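Local coordinates for diguanylate cyclase/phosphodiesterase-domain containing protein (Thermotoga maritima MSB8, PDB 6KHU), which is a putative diguanylate cyclase of the GGDEF family, whose members typically join two GTP molecules into the second messenger cyclic di-GMP, at residues Y18-A23 with E114-L119; P29-F34 with E84-I89; D64-Y69 with F74-I79; A108-P113 with E120-D125. One frame throughout, in Å; residues are numbered along the deposited sequence.

Contact 1. Residues Y18-A23 with E114-L119; sequences YQHQRA and EDFMDL. With ZN (zinc ion), chain B.
H20, on the helix 9-26, reaches across to F116 and M117 in the loop before helix 119-130 and to L119 at the start of that helix, and one imidazole ties the two segments together. Its CG lies anti to the backbone N (chi1 -178°), which carries the ring off the helix and over the loop. Starting at the root, H20 CB meets the methyl L119 CD2 at 4.0 Å. Beyond it the ring lies flat beneath L119 CB, which sits 4.0 Å from the centroid of the H20 ring and only 4° off its normal, a CH-pi contact centred on one face. The two ring nitrogens have different mates. ND1 is hydrogen-bonded to the hydroxyl of Y30 on the neighbouring strand, while at the far tip H20 NE2 gives a weak, bent hydrogen bond to M117 O, 3.2 Å away with an angle of 123° at the hydrogen. Between them the carbon H20 CE1 meets F116 CE2 obliquely at 3.9 Å. Water 1 lies in the imidazole plane, within 3.2 Å of H20 NE2, and donates to M117 O. Y112 completes the surroundings with an edge-to-face ring contact to H20.

Just past M117, D118 turns away from the helix. Its OD2 binds a zinc ion at 1.9 Å, joined there by water 2, and its OD1 N-caps the following helix by accepting from the K121 amide. The imidazole is thus fixed by an apolar face and polar edges, and because the NE2 bond to M117 O is weak, the water and Y30 probably supply much of the polar hold.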
loop_
_atom_site.group_PDB
_atom_site.type_symbol
_atom_site.label_atom_id
_atom_site.label_comp_id
_atom_site.label_asym_id
_atom_site.label_seq_id
_atom_site.Cartn_x
_atom_site.Cartn_y
_atom_site.Cartn_z
ATOM N N TYR A 18 4.432 6.094 12.848
ATOM C CA TYR A 18 5.781 6.617 13.047
ATOM C C TYR A 18 6.250 7.387 11.822
ATOM O O TYR A 18 6.802 8.487 11.933
ATOM C CB TYR A 18 6.761 5.482 13.349
ATOM C CG TYR A 18 6.540 4.793 14.673
ATOM C CD1 TYR A 18 5.802 5.401 15.678
ATOM C CD2 TYR A 18 7.067 3.526 14.912
ATOM C CE1 TYR A 18 5.587 4.767 16.886
ATOM C CE2 TYR A 18 6.867 2.883 16.127
ATOM C CZ TYR A 18 6.126 3.516 17.111
ATOM O OH TYR A 18 5.917 2.901 18.322
ATOM N N GLN A 19 6.074 6.799 10.638
ATOM C CA GLN A 19 6.487 7.477 9.415
ATOM C C GLN A 19 5.720 8.775 9.221
ATOM O O GLN A 19 6.288 9.773 8.751
ATOM C CB GLN A 19 6.302 6.546 8.213
ATOM C CG GLN A 19 6.475 7.218 6.869
ATOM C CD GLN A 19 7.819 7.912 6.699
ATOM O OE1 GLN A 19 8.820 7.541 7.317
ATOM N NE2 GLN A 19 7.852 8.915 5.827
ATOM N N HIS A 20 4.423 8.782 9.569
ATOM C CA HIS A 20 3.631 10.001 9.421
ATOM C C HIS A 20 4.216 11.123 10.266
ATOM O O HIS A 20 4.309 12.274 9.812
ATOM C CB HIS A 20 2.166 9.730 9.798
ATOM C CG HIS A 20 1.259 10.909 9.625
ATOM N ND1 HIS A 20 0.869 11.374 8.385
ATOM C CD2 HIS A 20 0.645 11.709 10.536
ATOM C CE1 HIS A 20 0.061 12.413 8.539
ATOM N NE2 HIS A 20 -0.088 12.641 9.834
ATOM N N GLN A 21 4.661 10.797 11.484
ATOM C CA GLN A 21 5.275 11.804 12.343
ATOM C C GLN A 21 6.602 12.281 11.773
ATOM O O GLN A 21 6.880 13.485 11.747
ATOM C CB GLN A 21 5.480 11.248 13.749
ATOM C CG GLN A 21 6.242 12.199 14.637
ATOM C CD GLN A 21 6.071 11.877 16.104
ATOM O OE1 GLN A 21 4.994 11.466 16.542
ATOM N NE2 GLN A 21 7.131 12.077 16.879
ATOM N N ARG A 22 7.437 11.346 11.314
ATOM C CA ARG A 22 8.727 11.705 10.730
ATOM C C ARG A 22 8.557 12.559 9.478
ATOM O O ARG A 22 9.350 13.477 9.235
ATOM C CB ARG A 22 9.528 10.437 10.401
ATOM C CG ARG A 22 10.190 9.746 11.594
ATOM C CD ARG A 22 11.190 8.687 11.102
ATOM N NE ARG A 22 10.500 7.718 10.261
ATOM C CZ ARG A 22 10.034 6.548 10.688
ATOM N NH1 ARG A 22 10.238 6.151 11.940
ATOM N NH2 ARG A 22 9.394 5.756 9.850
ATOM N N ALA A 23 7.552 12.246 8.654
ATOM C CA ALA A 23 7.284 13.029 7.452
ATOM C C ALA A 23 6.918 14.467 7.810
ATOM O O ALA A 23 7.418 15.423 7.204
ATOM C CB ALA A 23 6.159 12.370 6.649
ATOM N N GLU A 114 -0.230 16.444 0.225
ATOM C CA GLU A 114 -1.109 17.136 -0.719
ATOM C C GLU A 114 -2.525 16.575 -0.691
ATOM O O GLU A 114 -3.497 17.324 -0.831
ATOM C CB GLU A 114 -0.530 17.065 -2.132
ATOM C CG GLU A 114 0.543 18.117 -2.398
ATOM C CD GLU A 114 0.402 18.794 -3.763
ATOM O OE1 GLU A 114 0.731 18.149 -4.788
ATOM O OE2 GLU A 114 -0.023 19.974 -3.803
ATOM N N ASP A 115 -2.669 15.260 -0.522
ATOM C CA ASP A 115 -4.002 14.682 -0.438
ATOM C C ASP A 115 -4.574 14.765 0.974
ATOM O O ASP A 115 -5.795 14.782 1.131
ATOM C CB ASP A 115 -3.987 13.212 -0.888
ATOM C CG ASP A 115 -3.698 13.044 -2.374
ATOM O OD1 ASP A 115 -3.984 13.975 -3.165
ATOM O OD2 ASP A 115 -3.190 11.965 -2.748
ATOM N N PHE A 116 -3.724 14.797 2.002
ATOM C CA PHE A 116 -4.202 14.693 3.378
ATOM C C PHE A 116 -3.100 15.099 4.335
ATOM O O PHE A 116 -1.912 15.061 4.002
ATOM C CB PHE A 116 -4.663 13.265 3.720
ATOM C CG PHE A 116 -3.523 12.274 3.947
ATOM C CD1 PHE A 116 -2.967 11.570 2.871
ATOM C CD2 PHE A 116 -3.036 12.029 5.218
ATOM C CE1 PHE A 116 -1.942 10.655 3.059
ATOM C CE2 PHE A 116 -1.996 11.118 5.429
ATOM C CZ PHE A 116 -1.442 10.424 4.347
HETATM N N MSE A 117 -3.509 15.433 5.552
HETATM C CA MSE A 117 -2.559 15.584 6.640
HETATM C C MSE A 117 -3.062 14.911 7.903
HETATM O O MSE A 117 -2.329 14.750 8.882
HETATM C CB MSE A 117 -2.285 17.053 6.870
HETATM C CG MSE A 117 -1.290 17.562 5.848
HETATM SE SE MSE A 117 -1.100 19.466 5.968
HETATM C CE MSE A 117 0.283 19.479 7.371
ATOM N N ASP A 118 -4.321 14.485 7.849
ATOM C CA ASP A 118 -4.959 13.733 8.922
ATOM C C ASP A 118 -4.909 12.249 8.542
ATOM O O ASP A 118 -5.627 11.812 7.634
ATOM C CB ASP A 118 -6.389 14.244 9.110
ATOM C CG ASP A 118 -7.172 13.501 10.196
ATOM O OD1 ASP A 118 -7.048 12.274 10.309
ATOM O OD2 ASP A 118 -7.975 14.156 10.907
ATOM N N LEU A 119 -4.085 11.472 9.260
ATOM C CA LEU A 119 -3.829 10.091 8.857
ATOM C C LEU A 119 -5.066 9.209 9.022
ATOM O O LEU A 119 -5.348 8.369 8.157
ATOM C CB LEU A 119 -2.647 9.509 9.635
ATOM C CG LEU A 119 -2.290 8.047 9.297
ATOM C CD1 LEU A 119 -1.930 7.841 7.820
ATOM C CD2 LEU A 119 -1.171 7.543 10.209
HETATM ZN ZN ZN B . -9.145 13.135 12.082
HETATM O O HOH W 1 -1.870 14.784 11.467
HETATM O O HOH W 2 -10.785 12.297 10.757
#

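Contact 2. Residues P29-F34 with E84-I89; sequences PYTIFF and ETAPNI
T31 and A86 mark where strand 30-37 runs closest to the opening turn of helix 86-100, their CA atoms 6.8 Å apart, and no hydrogen bond links the two segments. This is helix-on-sheet packing in the alpha/beta fold of the GGDEF domain. Alternation along the strand sorts the side chains: T31 and F33 point toward helix 86-100, whereas Y30 and I32 serve the other face, packing against helices 9-26 and 119-130.

F33 makes the largest single contribution to this buried contact. With its CG beside the backbone N and anti to the carbonyl carbon (chi1 -60°), the ring stands up from the sheet and brings its far end against the helix. F33 CZ lies 3.4 Å from I89 CG2 and 3.6 Å from I89 CB, a tight apolar meeting in which the two side chains cross at about a right angle. The adjacent F33 CE2 turns the ring edge to the backbone carbonyl A86 O, in plane with it at 3.7 Å. Cutting the side chain back to an alanine would probably open a gap under the first helical turn and strip I89 of its aromatic partner.

Nearer the start of the strand T31 takes a lesser share. Its hydroxyl is hydrogen-bonded to V81 O and to the S111 hydroxyl, and T31 OG1 and T31 CG2 both lie 3.9 Å from A86 CB.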
loop_
_atom_site.group_PDB
_atom_site.type_symbol
_atom_site.label_atom_id
_atom_site.label_comp_id
_atom_site.label_asym_id
_atom_site.label_seq_id
_atom_site.Cartn_x
_atom_site.Cartn_y
_atom_site.Cartn_z
ATOM N N PRO A 29 7.418 14.087 1.792
ATOM C CA PRO A 29 6.159 13.425 1.452
ATOM C C PRO A 29 6.302 11.912 1.513
ATOM O O PRO A 29 7.408 11.362 1.513
ATOM C CB PRO A 29 5.893 13.902 0.020
ATOM C CG PRO A 29 7.289 14.052 -0.557
ATOM C CD PRO A 29 8.219 14.408 0.595
ATOM N N TYR A 30 5.148 11.246 1.596
ATOM C CA TYR A 30 5.068 9.801 1.419
ATOM C C TYR A 30 3.679 9.469 0.890
ATOM O O TYR A 30 2.765 10.291 0.947
ATOM C CB TYR A 30 5.353 9.037 2.726
ATOM C CG TYR A 30 4.241 9.146 3.749
ATOM C CD1 TYR A 30 4.141 10.269 4.569
ATOM C CD2 TYR A 30 3.287 8.140 3.887
ATOM C CE1 TYR A 30 3.125 10.390 5.500
ATOM C CE2 TYR A 30 2.246 8.256 4.821
ATOM C CZ TYR A 30 2.185 9.379 5.629
ATOM O OH TYR A 30 1.179 9.512 6.551
ATOM N N THR A 31 3.517 8.247 0.385
ATOM C CA THR A 31 2.257 7.844 -0.219
ATOM C C THR A 31 1.831 6.484 0.307
ATOM O O THR A 31 2.662 5.586 0.475
ATOM C CB THR A 31 2.382 7.840 -1.751
ATOM O OG1 THR A 31 2.669 9.176 -2.192
ATOM C CG2 THR A 31 1.087 7.380 -2.403
ATOM N N ILE A 32 0.535 6.353 0.587
ATOM C CA ILE A 32 -0.085 5.114 1.040
ATOM C C ILE A 32 -0.885 4.529 -0.115
ATOM O O ILE A 32 -1.676 5.238 -0.750
ATOM C CB ILE A 32 -1.006 5.352 2.252
ATOM C CG1 ILE A 32 -0.234 6.005 3.404
ATOM C CG2 ILE A 32 -1.640 4.045 2.705
ATOM C CD1 ILE A 32 -1.122 6.484 4.538
ATOM N N PHE A 33 -0.698 3.240 -0.381
ATOM C CA PHE A 33 -1.471 2.528 -1.389
ATOM C C PHE A 33 -2.271 1.433 -0.701
ATOM O O PHE A 33 -1.749 0.741 0.182
ATOM C CB PHE A 33 -0.570 1.888 -2.489
ATOM C CG PHE A 33 0.272 2.871 -3.269
ATOM C CD1 PHE A 33 1.447 3.372 -2.740
ATOM C CD2 PHE A 33 -0.091 3.249 -4.551
ATOM C CE1 PHE A 33 2.229 4.252 -3.450
ATOM C CE2 PHE A 33 0.690 4.142 -5.267
ATOM C CZ PHE A 33 1.851 4.649 -4.709
ATOM N N PHE A 34 -3.536 1.273 -1.112
ATOM C CA PHE A 34 -4.370 0.134 -0.730
ATOM C C PHE A 34 -4.698 -0.701 -1.964
ATOM O O PHE A 34 -5.066 -0.151 -3.010
ATOM C CB PHE A 34 -5.697 0.593 -0.098
ATOM C CG PHE A 34 -5.645 0.798 1.387
ATOM C CD1 PHE A 34 -4.523 1.344 1.995
ATOM C CD2 PHE A 34 -6.750 0.462 2.179
ATOM C CE1 PHE A 34 -4.487 1.547 3.380
ATOM C CE2 PHE A 34 -6.731 0.663 3.554
ATOM C CZ PHE A 34 -5.595 1.208 4.162
ATOM N N GLU A 84 3.502 13.867 -7.477
ATOM C CA GLU A 84 4.122 13.793 -8.797
ATOM C C GLU A 84 4.384 12.347 -9.215
ATOM O O GLU A 84 4.060 11.950 -10.338
ATOM C CB GLU A 84 5.421 14.601 -8.805
ATOM C CG GLU A 84 6.059 14.773 -10.179
ATOM C CD GLU A 84 5.479 15.937 -10.968
ATOM O OE1 GLU A 84 4.488 16.546 -10.507
ATOM O OE2 GLU A 84 6.018 16.248 -12.053
ATOM N N THR A 85 4.972 11.538 -8.328
ATOM C CA THR A 85 5.409 10.204 -8.725
ATOM C C THR A 85 4.480 9.085 -8.266
ATOM O O THR A 85 4.616 7.957 -8.752
ATOM C CB THR A 85 6.822 9.937 -8.203
ATOM O OG1 THR A 85 6.863 10.185 -6.788
ATOM C CG2 THR A 85 7.822 10.855 -8.920
ATOM N N ALA A 86 3.551 9.363 -7.357
ATOM C CA ALA A 86 2.580 8.355 -6.946
ATOM C C ALA A 86 1.848 7.690 -8.106
ATOM O O ALA A 86 1.654 6.463 -8.038
ATOM C CB ALA A 86 1.565 8.964 -5.967
ATOM N N PRO A 87 1.396 8.396 -9.154
ATOM C CA PRO A 87 0.699 7.690 -10.249
ATOM C C PRO A 87 1.576 6.690 -10.974
ATOM O O PRO A 87 1.063 5.667 -11.445
ATOM C CB PRO A 87 0.265 8.824 -11.192
ATOM C CG PRO A 87 0.254 10.055 -10.334
ATOM C CD PRO A 87 1.373 9.857 -9.358
ATOM N N ASN A 88 2.873 6.972 -11.113
ATOM C CA ASN A 88 3.772 6.023 -11.763
ATOM C C ASN A 88 3.846 4.720 -10.980
ATOM O O ASN A 88 3.872 3.632 -11.569
ATOM C CB ASN A 88 5.173 6.617 -11.901
ATOM C CG ASN A 88 5.191 7.965 -12.620
ATOM O OD1 ASN A 88 4.233 8.742 -12.570
ATOM N ND2 ASN A 88 6.305 8.251 -13.281
ATOM N N ILE A 89 3.912 4.809 -9.650
ATOM C CA ILE A 89 3.939 3.599 -8.835
ATOM C C ILE A 89 2.637 2.828 -8.988
ATOM O O ILE A 89 2.642 1.601 -9.147
ATOM C CB ILE A 89 4.230 3.944 -7.366
ATOM C CG1 ILE A 89 5.659 4.468 -7.240
ATOM C CG2 ILE A 89 4.008 2.715 -6.475
ATOM C CD1 ILE A 89 5.984 5.005 -5.883
#

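Contact 3. Residues D64-Y69 with F74-I79; sequences DSVGRY and FALFVI
A beta hairpin brings strand 65-68 against strand 73-79, with S65 facing F77 and G67 facing A75 as hydrogen-bonded pairs. Each is closed by two backbone bonds, G67 N to A75 O being the shortest of the four at 2.8 Å. Between them V66 and L76 form a non-hydrogen-bonded pair whose methyls V66 CG2 and L76 CD1 touch at 3.8 Å, on the face toward helix 41-57. F74 shares this face, turning its ring edge to G67 O. The GGDEF signature sits at the turn of this hairpin; F74 probably matches its final phenylalanine, although the motif here departs from the consensus.

On the face covered by helix 9-26, F77 holds its CG between the backbone N and carbonyl carbon (chi1 66°), laying the ring beneath S65 N and bringing F77 CZ within 3.3 Å of S65 OG, itself hydrogen-bonded to L63 O. At the open end D64 OD1 accepts a bond from I79 N (2.8 Å, 172°), on the syn side but 35° out of the carboxylate plane. Replacing D64 by an alanine would probably leave the amides of I79, R60 and V61 without their acceptor. Water 3 donates to D64 OD2 and I79 O.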
loop_
_atom_site.group_PDB
_atom_site.type_symbol
_atom_site.label_atom_id
_atom_site.label_comp_id
_atom_site.label_asym_id
_atom_site.label_seq_id
_atom_site.Cartn_x
_atom_site.Cartn_y
_atom_site.Cartn_z
ATOM N N ASP A 64 10.084 1.645 4.045
ATOM C CA ASP A 64 8.904 1.326 3.242
ATOM C C ASP A 64 8.340 -0.025 3.673
ATOM O O ASP A 64 9.090 -0.964 3.953
ATOM C CB ASP A 64 9.260 1.285 1.756
ATOM C CG ASP A 64 9.768 2.613 1.220
ATOM O OD1 ASP A 64 9.480 3.681 1.799
ATOM O OD2 ASP A 64 10.440 2.585 0.176
ATOM N N SER A 65 7.011 -0.129 3.752
ATOM C CA SER A 65 6.419 -1.299 4.390
ATOM C C SER A 65 5.151 -1.757 3.679
ATOM O O SER A 65 4.362 -0.952 3.174
ATOM C CB SER A 65 6.083 -1.043 5.878
ATOM O OG SER A 65 7.144 -0.396 6.563
ATOM N N VAL A 66 4.951 -3.072 3.706
ATOM C CA VAL A 66 3.756 -3.738 3.203
ATOM C C VAL A 66 3.046 -4.389 4.379
ATOM O O VAL A 66 3.680 -5.073 5.197
ATOM C CB VAL A 66 4.111 -4.803 2.147
ATOM C CG1 VAL A 66 2.849 -5.465 1.607
ATOM C CG2 VAL A 66 4.949 -4.206 1.049
ATOM N N GLY A 67 1.731 -4.222 4.440
ATOM C CA GLY A 67 0.950 -4.786 5.516
ATOM C C GLY A 67 -0.245 -5.565 5.010
ATOM O O GLY A 67 -0.849 -5.233 3.986
ATOM N N ARG A 68 -0.580 -6.619 5.752
ATOM C CA ARG A 68 -1.835 -7.351 5.567
ATOM C C ARG A 68 -2.917 -6.563 6.293
ATOM O O ARG A 68 -3.101 -6.700 7.504
ATOM C CB ARG A 68 -1.720 -8.780 6.096
ATOM C CG ARG A 68 -2.970 -9.665 5.883
ATOM C CD ARG A 68 -2.953 -10.864 6.838
ATOM N NE ARG A 68 -3.983 -11.876 6.556
ATOM C CZ ARG A 68 -5.152 -11.964 7.195
ATOM N NH1 ARG A 68 -5.466 -11.092 8.150
ATOM N NH2 ARG A 68 -6.019 -12.921 6.868
ATOM N N TYR A 69 -3.631 -5.712 5.553
ATOM C CA TYR A 69 -4.577 -4.802 6.186
ATOM C C TYR A 69 -5.859 -5.517 6.607
ATOM O O TYR A 69 -6.435 -5.193 7.647
ATOM C CB TYR A 69 -4.891 -3.637 5.245
ATOM C CG TYR A 69 -5.660 -2.549 5.929
ATOM C CD1 TYR A 69 -5.040 -1.696 6.824
ATOM C CD2 TYR A 69 -7.027 -2.400 5.718
ATOM C CE1 TYR A 69 -5.756 -0.710 7.483
ATOM C CE2 TYR A 69 -7.743 -1.413 6.356
ATOM C CZ TYR A 69 -7.097 -0.571 7.238
ATOM O OH TYR A 69 -7.805 0.406 7.889
ATOM N N PHE A 74 -4.279 -5.461 1.028
ATOM C CA PHE A 74 -2.932 -5.080 1.418
ATOM C C PHE A 74 -2.827 -3.564 1.498
ATOM O O PHE A 74 -3.542 -2.835 0.801
ATOM C CB PHE A 74 -1.885 -5.577 0.423
ATOM C CG PHE A 74 -1.607 -7.042 0.504
ATOM C CD1 PHE A 74 -0.733 -7.542 1.456
ATOM C CD2 PHE A 74 -2.193 -7.922 -0.400
ATOM C CE1 PHE A 74 -0.454 -8.910 1.516
ATOM C CE2 PHE A 74 -1.921 -9.291 -0.349
ATOM C CZ PHE A 74 -1.051 -9.782 0.612
ATOM N N ALA A 75 -1.902 -3.099 2.330
ATOM C CA ALA A 75 -1.515 -1.702 2.338
ATOM C C ALA A 75 -0.008 -1.594 2.144
ATOM O O ALA A 75 0.749 -2.535 2.409
ATOM C CB ALA A 75 -1.957 -1.002 3.630
ATOM N N LEU A 76 0.411 -0.432 1.655
ATOM C CA LEU A 76 1.804 -0.129 1.381
ATOM C C LEU A 76 2.009 1.356 1.619
ATOM O O LEU A 76 1.163 2.172 1.230
ATOM C CB LEU A 76 2.183 -0.480 -0.065
ATOM C CG LEU A 76 3.442 0.141 -0.674
ATOM C CD1 LEU A 76 4.706 -0.602 -0.192
ATOM C CD2 LEU A 76 3.362 0.119 -2.211
ATOM N N PHE A 77 3.123 1.711 2.249
ATOM C CA PHE A 77 3.546 3.102 2.187
ATOM C C PHE A 77 4.989 3.185 1.721
ATOM O O PHE A 77 5.806 2.320 2.044
ATOM C CB PHE A 77 3.323 3.855 3.525
ATOM C CG PHE A 77 4.158 3.376 4.695
ATOM C CD1 PHE A 77 5.458 3.834 4.879
ATOM C CD2 PHE A 77 3.604 2.534 5.655
ATOM C CE1 PHE A 77 6.203 3.430 5.967
ATOM C CE2 PHE A 77 4.346 2.122 6.761
ATOM C CZ PHE A 77 5.648 2.571 6.916
ATOM N N VAL A 78 5.276 4.225 0.934
ATOM C CA VAL A 78 6.566 4.443 0.292
ATOM C C VAL A 78 7.004 5.876 0.603
ATOM O O VAL A 78 6.318 6.839 0.234
ATOM C CB VAL A 78 6.502 4.197 -1.231
ATOM C CG1 VAL A 78 6.264 2.717 -1.527
ATOM C CG2 VAL A 78 5.378 4.995 -1.869
ATOM N N ILE A 79 8.119 6.020 1.296
ATOM C CA ILE A 79 8.523 7.346 1.735
ATOM C C ILE A 79 9.164 8.090 0.570
ATOM O O ILE A 79 9.752 7.494 -0.346
ATOM C CB ILE A 79 9.464 7.263 2.952
ATOM C CG1 ILE A 79 10.841 6.789 2.512
ATOM C CG2 ILE A 79 8.877 6.334 4.045
ATOM C CD1 ILE A 79 11.848 7.914 2.390
HETATM O O HOH W 3 10.788 4.934 -0.884
#

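Contact 4. Residues A108-P113 with E120-D125; sequences AYKSYP and EKAILD
K110 and D125 meet where the edge strand 105-112 lies beside helix 119-130, and the shape of the lysine decides how. Its CG sits beside the backbone N (chi1 -69°), and the chain then bends sharply at the next bond (chi2 -81°) before running extended to the ammonium group. The bend brings the aliphatic part across to the helix, where it passes D125 at a slant: K110 CB faces A122 CB at 4.3 Å, and K110 CE rests against D125 CB at 3.8 Å. F116 packs against both K110 and A122, closing the corner between strand and helix.

At the charged end the fit is looser. K110 NZ stops 3.8 Å from D125 OD2, a long salt bridge, and water 4 spans the interval, accepting from the ammonium and donating to D125 OD2 at 2.6 Å. The closer charge comes from within the helix, one turn back. K121 folds over so that its NZ lies 2.8 Å from D125 OD2, meeting the syn lone pair, with a weaker bond to D125 OD1.

One carboxylate thus sits between two lysines, with K110 NZ and K121 NZ 6.3 Å apart; this network should favour a charged D125, with K121 as the direct partner and K110 joined mainly through water.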
loop_
_atom_site.group_PDB
_atom_site.type_symbol
_atom_site.label_atom_id
_atom_site.label_comp_id
_atom_site.label_asym_id
_atom_site.label_seq_id
_atom_site.Cartn_x
_atom_site.Cartn_y
_atom_site.Cartn_z
ATOM N N ALA A 108 -6.116 2.136 -4.749
ATOM C CA ALA A 108 -6.263 3.555 -4.454
ATOM C C ALA A 108 -5.034 4.018 -3.682
ATOM O O ALA A 108 -4.332 3.210 -3.069
ATOM C CB ALA A 108 -7.549 3.829 -3.665
ATOM N N TYR A 109 -4.755 5.324 -3.736
ATOM C CA TYR A 109 -3.621 5.864 -2.997
ATOM C C TYR A 109 -3.930 7.263 -2.478
ATOM O O TYR A 109 -4.764 7.981 -3.036
ATOM C CB TYR A 109 -2.330 5.875 -3.850
ATOM C CG TYR A 109 -2.347 6.824 -5.030
ATOM C CD1 TYR A 109 -2.053 8.168 -4.868
ATOM C CD2 TYR A 109 -2.643 6.365 -6.310
ATOM C CE1 TYR A 109 -2.063 9.040 -5.944
ATOM C CE2 TYR A 109 -2.655 7.231 -7.396
ATOM C CZ TYR A 109 -2.363 8.566 -7.200
ATOM O OH TYR A 109 -2.367 9.432 -8.269
ATOM N N LYS A 110 -3.242 7.636 -1.393
ATOM C CA LYS A 110 -3.325 8.965 -0.798
ATOM C C LYS A 110 -1.904 9.433 -0.519
ATOM O O LYS A 110 -1.130 8.699 0.101
ATOM C CB LYS A 110 -4.133 8.951 0.498
ATOM C CG LYS A 110 -5.615 8.701 0.323
ATOM C CD LYS A 110 -6.334 9.962 -0.083
ATOM C CE LYS A 110 -7.817 9.700 -0.337
ATOM N NZ LYS A 110 -8.541 10.981 -0.579
ATOM N N SER A 111 -1.550 10.627 -0.990
ATOM C CA SER A 111 -0.208 11.168 -0.793
ATOM C C SER A 111 -0.223 12.224 0.305
ATOM O O SER A 111 -1.106 13.089 0.335
ATOM C CB SER A 111 0.342 11.775 -2.087
ATOM O OG SER A 111 0.439 10.790 -3.099
ATOM N N TYR A 112 0.742 12.145 1.201
ATOM C CA TYR A 112 0.928 13.170 2.208
ATOM C C TYR A 112 2.007 14.128 1.735
ATOM O O TYR A 112 3.040 13.683 1.240
ATOM C CB TYR A 112 1.351 12.548 3.546
ATOM C CG TYR A 112 1.754 13.565 4.606
ATOM C CD1 TYR A 112 0.799 14.140 5.425
ATOM C CD2 TYR A 112 3.092 13.947 4.783
ATOM C CE1 TYR A 112 1.137 15.075 6.393
ATOM C CE2 TYR A 112 3.450 14.888 5.771
ATOM C CZ TYR A 112 2.452 15.449 6.565
ATOM O OH TYR A 112 2.750 16.377 7.539
ATOM N N PRO A 113 1.847 15.449 1.874
ATOM C CA PRO A 113 0.727 16.175 2.491
ATOM C C PRO A 113 -0.360 16.683 1.536
ATOM O O PRO A 113 -1.327 17.294 2.015
ATOM C CB PRO A 113 1.430 17.375 3.134
ATOM C CG PRO A 113 2.544 17.687 2.137
ATOM C CD PRO A 113 2.987 16.347 1.583
ATOM N N GLU A 120 -5.811 9.362 10.115
ATOM C CA GLU A 120 -6.998 8.528 10.240
ATOM C C GLU A 120 -7.990 8.821 9.119
ATOM O O GLU A 120 -8.655 7.901 8.636
ATOM C CB GLU A 120 -7.662 8.702 11.605
ATOM C CG GLU A 120 -8.897 7.807 11.744
ATOM C CD GLU A 120 -8.581 6.327 11.420
ATOM O OE1 GLU A 120 -7.677 5.741 12.073
ATOM O OE2 GLU A 120 -9.201 5.752 10.479
ATOM N N LYS A 121 -8.060 10.070 8.645
ATOM C CA LYS A 121 -8.965 10.383 7.538
ATOM C C LYS A 121 -8.503 9.717 6.243
ATOM O O LYS A 121 -9.316 9.127 5.519
ATOM C CB LYS A 121 -9.084 11.902 7.341
ATOM C CG LYS A 121 -10.022 12.298 6.189
ATOM C CD LYS A 121 -11.450 11.834 6.475
ATOM C CE LYS A 121 -12.472 12.651 5.689
ATOM N NZ LYS A 121 -12.422 12.339 4.246
ATOM N N ALA A 122 -7.205 9.822 5.921
ATOM C CA ALA A 122 -6.665 9.105 4.766
ATOM C C ALA A 122 -7.002 7.619 4.827
ATOM O O ALA A 122 -7.400 7.023 3.820
ATOM C CB ALA A 122 -5.150 9.295 4.677
ATOM N N ILE A 123 -6.859 7.006 6.007
ATOM C CA ILE A 123 -7.071 5.563 6.136
ATOM C C ILE A 123 -8.536 5.211 5.886
ATOM O O ILE A 123 -8.848 4.280 5.132
ATOM C CB ILE A 123 -6.593 5.077 7.517
ATOM C CG1 ILE A 123 -5.062 5.112 7.577
ATOM C CG2 ILE A 123 -7.114 3.662 7.820
ATOM C CD1 ILE A 123 -4.420 4.117 6.638
ATOM N N LEU A 124 -9.456 5.939 6.532
ATOM C CA LEU A 124 -10.883 5.748 6.270
ATOM C C LEU A 124 -11.208 5.921 4.795
ATOM O O LEU A 124 -11.945 5.118 4.216
ATOM C CB LEU A 124 -11.718 6.736 7.089
ATOM C CG LEU A 124 -12.295 6.331 8.444
ATOM C CD1 LEU A 124 -11.903 4.929 8.863
ATOM C CD2 LEU A 124 -11.936 7.341 9.518
ATOM N N ASP A 125 -10.665 6.966 4.175
ATOM C CA ASP A 125 -10.933 7.213 2.762
ATOM C C ASP A 125 -10.403 6.081 1.888
ATOM O O ASP A 125 -11.039 5.703 0.899
ATOM C CB ASP A 125 -10.301 8.535 2.336
ATOM C CG ASP A 125 -11.076 9.747 2.829
ATOM O OD1 ASP A 125 -12.198 9.568 3.344
ATOM O OD2 ASP A 125 -10.556 10.885 2.699
HETATM O O HOH W 4 -8.142 11.879 2.477
#

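How the contacts relate
From the N terminus, helix 9-26 supplies the first half of contact 1, whose loop closes only 91 residues later, ahead of helix 119-130. Nested within it is contact 2, from strand 30-37 to helix 86-100, and nested inside that in turn is the hairpin of contact 3. Contact 4 follows contacts 2 and 3 in series but crosses contact 1, since 114-119 falls between its two segments. The central sheet unites them: strand 30-37 lies between 73-79 of contact 3 and 105-112 of contact 4. Contact 1 ties helix 9-26 to the lead-in of helix 119-130, and contact 4 ties that helix to strand 105-112; both helices lie on the sheet face opposite helix 86-100.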